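PDB 3HUR: alanine racemase from Oenococcus oeni PSU-1, which belongs to the two-domain alanine racemase family, joining an N-terminal TIM-barrel domain to a C-terminal domain built largely of beta strands. Local coordinates for residues Tyr282-Pro287 with Val323-Lys328; Ser255-Val260 with Ile331-Thr336. All blocks are in the same frame, centred on the assembly; numbering follows the deposited sequence.

Interaction 1 (Tyr282-Pro287 with Val323-Lys328); sequences YVATLP and VKLDRK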
loop_
_atom_site.group_PDB
_atom_site.type_symbol
_atom_site.label_atom_id
_atom_site.label_comp_id
_atom_site.label_asym_id
_atom_site.label_seq_id
_atom_site.Cartn_x
_atom_site.Cartn_y
_atom_site.Cartn_z
ATOM N N TYR A 282 31.876 2.114 16.103
ATOM C CA TYR A 282 31.150 3.084 15.308
ATOM C C TYR A 282 29.858 2.562 14.665
ATOM O O TYR A 282 29.761 1.385 14.267
ATOM C CB TYR A 282 32.069 3.616 14.229
ATOM C CG TYR A 282 33.175 4.463 14.777
ATOM C CD1 TYR A 282 33.055 5.850 14.805
ATOM C CD2 TYR A 282 34.362 3.880 15.265
ATOM C CE1 TYR A 282 34.065 6.649 15.298
ATOM C CE2 TYR A 282 35.396 4.685 15.776
ATOM C CZ TYR A 282 35.233 6.066 15.785
ATOM O OH TYR A 282 36.214 6.892 16.278
ATOM N N VAL A 283 28.878 3.470 14.572
ATOM C CA VAL A 283 27.598 3.217 13.909
ATOM C C VAL A 283 27.223 4.286 12.884
ATOM O O VAL A 283 27.208 5.485 13.189
ATOM C CB VAL A 283 26.478 3.192 14.876
ATOM C CG1 VAL A 283 25.142 3.131 14.103
ATOM C CG2 VAL A 283 26.653 2.009 15.798
ATOM N N ALA A 284 26.918 3.819 11.672
ATOM C CA ALA A 284 26.535 4.689 10.556
ATOM C C ALA A 284 25.005 4.726 10.408
ATOM O O ALA A 284 24.309 3.703 10.577
ATOM C CB ALA A 284 27.206 4.226 9.284
ATOM N N THR A 285 24.509 5.924 10.150
ATOM C CA THR A 285 23.113 6.185 9.758
ATOM C C THR A 285 23.018 6.396 8.226
ATOM O O THR A 285 23.716 7.258 7.661
ATOM C CB THR A 285 22.635 7.491 10.369
ATOM O OG1 THR A 285 22.807 7.410 11.765
ATOM C CG2 THR A 285 21.158 7.800 10.033
ATOM N N LEU A 286 22.151 5.630 7.578
ATOM C CA LEU A 286 22.026 5.668 6.128
ATOM C C LEU A 286 20.692 6.331 5.829
ATOM O O LEU A 286 19.715 6.095 6.527
ATOM C CB LEU A 286 22.083 4.240 5.541
ATOM C CG LEU A 286 23.233 3.342 6.009
ATOM C CD1 LEU A 286 23.164 2.000 5.324
ATOM C CD2 LEU A 286 24.617 3.949 5.796
ATOM N N PRO A 287 20.637 7.165 4.799
ATOM C CA PRO A 287 19.441 7.942 4.631
ATOM C C PRO A 287 18.386 7.218 3.798
ATOM O O PRO A 287 17.889 7.755 2.813
ATOM C CB PRO A 287 19.961 9.195 3.958
ATOM C CG PRO A 287 21.050 8.667 3.050
ATOM C CD PRO A 287 21.697 7.600 3.877
ATOM N N VAL A 323 23.827 1.094 10.788
ATOM C CA VAL A 323 24.750 -0.029 10.589
ATOM C C VAL A 323 25.993 0.026 11.481
ATOM O O VAL A 323 26.682 1.036 11.566
ATOM C CB VAL A 323 25.195 -0.103 9.097
ATOM C CG1 VAL A 323 26.289 -1.144 8.891
ATOM C CG2 VAL A 323 23.996 -0.409 8.211
ATOM N N LYS A 324 26.294 -1.094 12.125
ATOM C CA LYS A 324 27.539 -1.241 12.886
ATOM C C LYS A 324 28.672 -1.448 11.926
ATOM O O LYS A 324 28.677 -2.433 11.223
ATOM C CB LYS A 324 27.472 -2.447 13.844
ATOM C CG LYS A 324 28.711 -2.581 14.780
ATOM C CD LYS A 324 28.697 -3.875 15.607
ATOM C CE LYS A 324 30.041 -4.016 16.405
ATOM N NZ LYS A 324 30.115 -5.209 17.359
ATOM N N LEU A 325 29.641 -0.534 11.931
ATOM C CA LEU A 325 30.805 -0.576 11.034
ATOM C C LEU A 325 31.995 -1.309 11.686
ATOM O O LEU A 325 32.088 -1.389 12.909
ATOM C CB LEU A 325 31.237 0.844 10.688
ATOM C CG LEU A 325 30.148 1.833 10.239
ATOM C CD1 LEU A 325 30.645 3.300 10.256
ATOM C CD2 LEU A 325 29.612 1.437 8.862
ATOM N N ASP A 326 32.921 -1.813 10.876
ATOM C CA ASP A 326 34.040 -2.590 11.427
ATOM C C ASP A 326 35.149 -1.647 11.891
ATOM O O ASP A 326 35.811 -1.892 12.899
ATOM C CB ASP A 326 34.508 -3.763 10.505
ATOM C CG ASP A 326 34.974 -3.326 9.102
ATOM O OD1 ASP A 326 34.883 -2.122 8.754
ATOM O OD2 ASP A 326 35.441 -4.222 8.331
ATOM N N ARG A 327 35.310 -0.544 11.187
ATOM C CA ARG A 327 36.173 0.540 11.636
ATOM C C ARG A 327 35.386 1.816 11.395
ATOM O O ARG A 327 34.203 1.754 11.112
ATOM C CB ARG A 327 37.512 0.529 10.871
ATOM C CG ARG A 327 37.407 0.076 9.433
ATOM C CD ARG A 327 38.601 0.536 8.611
ATOM N NE ARG A 327 38.342 1.815 7.939
ATOM C CZ ARG A 327 38.429 2.028 6.626
ATOM N NH1 ARG A 327 38.151 3.245 6.145
ATOM N NH2 ARG A 327 38.799 1.049 5.795
ATOM N N LYS A 328 36.028 2.967 11.505
ATOM C CA LYS A 328 35.351 4.234 11.295
ATOM C C LYS A 328 35.391 4.496 9.793
ATOM O O LYS A 328 36.450 4.304 9.184
ATOM C CB LYS A 328 36.085 5.337 12.088
ATOM C CG LYS A 328 35.473 6.754 12.001
ATOM C CD LYS A 328 36.493 7.842 12.400
ATOM C CE LYS A 328 35.854 9.252 12.472
ATOM N NZ LYS A 328 36.801 10.356 12.045
#
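The forked end of L325 closes on the methyl of A284: CD1 and CD2 each lie 3.7 Å from A284 CB. With chi1 at -48°, L325 CG stands anti to its own carbonyl carbon, and this turn brings both branches onto the alanine. I257 of strand 251-263 also packs on A284, and I305 on L325. Along the same face of strand 281-286, L286 CD1 reaches V323 CG2 at 3.9 Å, the two side chains crossing at a slant.

Three main-chain bonds join the segments. A284 and V323 form an antiparallel hydrogen-bonded pair, with A284 N to V323 O at 2.8 Å and V323 N to A284 O at 2.7 Å. A third bond, L325 N to Y282 O, carries the pairing beyond the end of strand 321-324. Between them, V283 CA offers its hydrogen to V323 O, which thus takes two contacts.

Farther out, the aliphatic part of K328 lies over one face of the Y282 ring, a CH-pi contact with K328 CB 3.7 Å from the centroid and 7° off the normal. F262 meets the same ring edge-to-face. At the polar edge, R327, whose backbone O lies near Y282 CB, makes a cation-pi contact with Y329. The arrangement is an antiparallel strand pair in the C-terminal beta domain of the alanine racemase fold.

Interaction 2 (Ser255-Val260 with Ile331-Thr336); sequences SEIADV and IGTRVT
S255 pairs with V335 and E256 with R334 in an antiparallel ladder joining strands 251-263 and 334-339 of the C-terminal beta domain. The ladder ends beside a classic beta bulge, where A258 and D259 both face T285 on the neighbouring strand 281-286.

Four main-chain hydrogen bonds hold the segments. In the hydrogen-bonded pair, S255 N reaches V335 O at 2.8 Å, and V335 N reaches S255 O at 2.7 Å. I257 N then binds T333 O, and G332 N binds I257 O at 2.9 Å, so I257 is gripped through both its N-H and its carbonyl after regular strand pairing has stopped. G332, in the loop before strand 334-339, has a positive phi of 95°, where a side chain would press on the preceding carbonyl O. T333 O also receives a CA-H...O contact from E256 CA.

Apolar contacts are looser. The I257 and T333 side chains run alongside each other in the same direction, with I257 CD1 4.0 Å from T333 CB. V335 CG2 approaches I257 CG1 at 4.3 Å, and I305 packs on both T333 and V335. Past the bulge, the CG2 methyls of V260 and I331 meet.

Two hydroxyls find partners outside the segments: S255 OG is hydrogen-bonded to P9 O and T333 OG1 to P330 O. Across the subunit boundary, A258 O is hydrogen-bonded to T357 OG1 of the second subunit, and the same threonine packs on I331.

The E256 side chain reaches G332: CG sits between the backbone N and the carbonyl carbon (chi1 68°), the chain runs on extended, and OE1 comes to 3.4 Å from G332 CA.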
loop_
_atom_site.group_PDB
_atom_site.type_symbol
_atom_site.label_atom_id
_atom_site.label_comp_id
_atom_site.label_asym_id
_atom_site.label_seq_id
_atom_site.Cartn_x
_atom_site.Cartn_y
_atom_site.Cartn_z
ATOM N N SER A 255 23.286 3.649 -1.480
ATOM C CA SER A 255 23.138 4.839 -0.700
ATOM C C SER A 255 24.534 5.223 -0.171
ATOM O O SER A 255 25.546 4.763 -0.707
ATOM C CB SER A 255 22.147 4.592 0.427
ATOM O OG SER A 255 21.950 5.761 1.208
ATOM N N GLU A 256 24.577 6.064 0.862
ATOM C CA GLU A 256 25.838 6.514 1.436
ATOM C C GLU A 256 25.671 6.827 2.908
ATOM O O GLU A 256 24.574 7.053 3.351
ATOM C CB GLU A 256 26.354 7.749 0.685
ATOM C CG GLU A 256 25.506 8.996 0.885
ATOM C CD GLU A 256 25.924 10.147 -0.008
ATOM O OE1 GLU A 256 27.058 10.611 0.112
ATOM O OE2 GLU A 256 25.110 10.608 -0.829
ATOM N N ILE A 257 26.766 6.853 3.653
ATOM C CA ILE A 257 26.734 7.147 5.074
ATOM C C ILE A 257 26.493 8.652 5.227
ATOM O O ILE A 257 27.284 9.432 4.722
ATOM C CB ILE A 257 28.095 6.807 5.736
ATOM C CG1 ILE A 257 28.374 5.316 5.702
ATOM C CG2 ILE A 257 28.151 7.301 7.190
ATOM C CD1 ILE A 257 29.659 4.896 6.423
ATOM N N ALA A 258 25.416 9.019 5.934
ATOM C CA ALA A 258 25.051 10.409 6.245
ATOM C C ALA A 258 25.512 10.870 7.636
ATOM O O ALA A 258 25.624 12.064 7.887
ATOM C CB ALA A 258 23.510 10.623 6.106
ATOM N N ASP A 259 25.768 9.917 8.532
ATOM C CA ASP A 259 26.179 10.230 9.888
ATOM C C ASP A 259 26.925 9.033 10.500
ATOM O O ASP A 259 26.505 7.885 10.348
ATOM C CB ASP A 259 24.938 10.580 10.713
ATOM C CG ASP A 259 25.265 11.250 12.068
ATOM O OD1 ASP A 259 26.291 11.959 12.145
ATOM O OD2 ASP A 259 24.459 11.079 13.038
ATOM N N VAL A 260 28.039 9.316 11.174
ATOM C CA VAL A 260 28.773 8.320 11.985
ATOM C C VAL A 260 28.891 8.783 13.449
ATOM O O VAL A 260 29.298 9.915 13.718
ATOM C CB VAL A 260 30.191 8.082 11.474
ATOM C CG1 VAL A 260 30.761 6.825 12.117
ATOM C CG2 VAL A 260 30.198 7.954 9.963
ATOM N N ILE A 331 31.908 10.172 6.180
ATOM C CA ILE A 331 30.599 10.364 5.621
ATOM C C ILE A 331 30.785 10.395 4.120
ATOM O O ILE A 331 31.838 10.758 3.630
ATOM C CB ILE A 331 29.867 11.626 6.198
ATOM C CG1 ILE A 331 30.526 12.906 5.738
ATOM C CG2 ILE A 331 29.764 11.578 7.747
ATOM C CD1 ILE A 331 29.718 13.610 4.698
ATOM N N GLY A 332 29.779 9.965 3.388
ATOM C CA GLY A 332 29.884 9.971 1.924
ATOM C C GLY A 332 30.344 8.647 1.352
ATOM O O GLY A 332 30.347 8.483 0.157
ATOM N N THR A 333 30.715 7.710 2.223
ATOM C CA THR A 333 31.111 6.376 1.840
ATOM C C THR A 333 29.937 5.593 1.287
ATOM O O THR A 333 28.910 5.517 1.923
ATOM C CB THR A 333 31.659 5.624 3.061
ATOM O OG1 THR A 333 32.867 6.268 3.495
ATOM C CG2 THR A 333 31.943 4.171 2.746
ATOM N N ARG A 334 30.132 4.973 0.119
ATOM C CA ARG A 334 29.080 4.280 -0.594
ATOM C C ARG A 334 28.589 3.076 0.139
ATOM O O ARG A 334 29.375 2.389 0.745
ATOM C CB ARG A 334 29.576 3.807 -1.952
ATOM C CG ARG A 334 28.467 3.181 -2.810
ATOM C CD ARG A 334 28.919 3.008 -4.236
ATOM N NE ARG A 334 29.504 1.688 -4.399
ATOM C CZ ARG A 334 30.000 1.205 -5.527
ATOM N NH1 ARG A 334 30.040 1.938 -6.641
ATOM N NH2 ARG A 334 30.476 -0.036 -5.528
ATOM N N VAL A 335 27.284 2.829 0.053
ATOM C CA VAL A 335 26.672 1.630 0.610
ATOM C C VAL A 335 25.847 0.940 -0.468
ATOM O O VAL A 335 25.221 1.596 -1.296
ATOM C CB VAL A 335 25.767 1.989 1.755
ATOM C CG1 VAL A 335 25.073 0.784 2.253
ATOM C CG2 VAL A 335 26.578 2.678 2.877
ATOM N N THR A 336 25.894 -0.388 -0.496
ATOM C CA THR A 336 25.147 -1.159 -1.487
ATOM C C THR A 336 24.157 -2.074 -0.771
ATOM O O THR A 336 24.492 -2.752 0.186
ATOM C CB THR A 336 26.057 -1.991 -2.402
ATOM O OG1 THR A 336 26.972 -1.124 -3.065
ATOM C CG2 THR A 336 25.242 -2.708 -3.460
#

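Overall arrangement
Interactions 1 and 2 lie in one sheet, their centres about 8 Å apart, and both segments of interaction 1 fall between those of interaction 2 in sequence. Strands 281-286 and 251-263, one from each contact, are direct neighbours in that sheet. Both contacts are partly buried: A284, L286, V323 and L325 are buried in interaction 1, I257 and V335 in interaction 2, while K328 and G332 are exposed. Both continue their backbone bonding past a strand end, with three bonds in interaction 1 and four in interaction 2; of the two, only interaction 1 has a lysine chain over a tyrosine ring. Both also touch the second subunit, and T285 of interaction 1 bonds to Y271 of the third subunit.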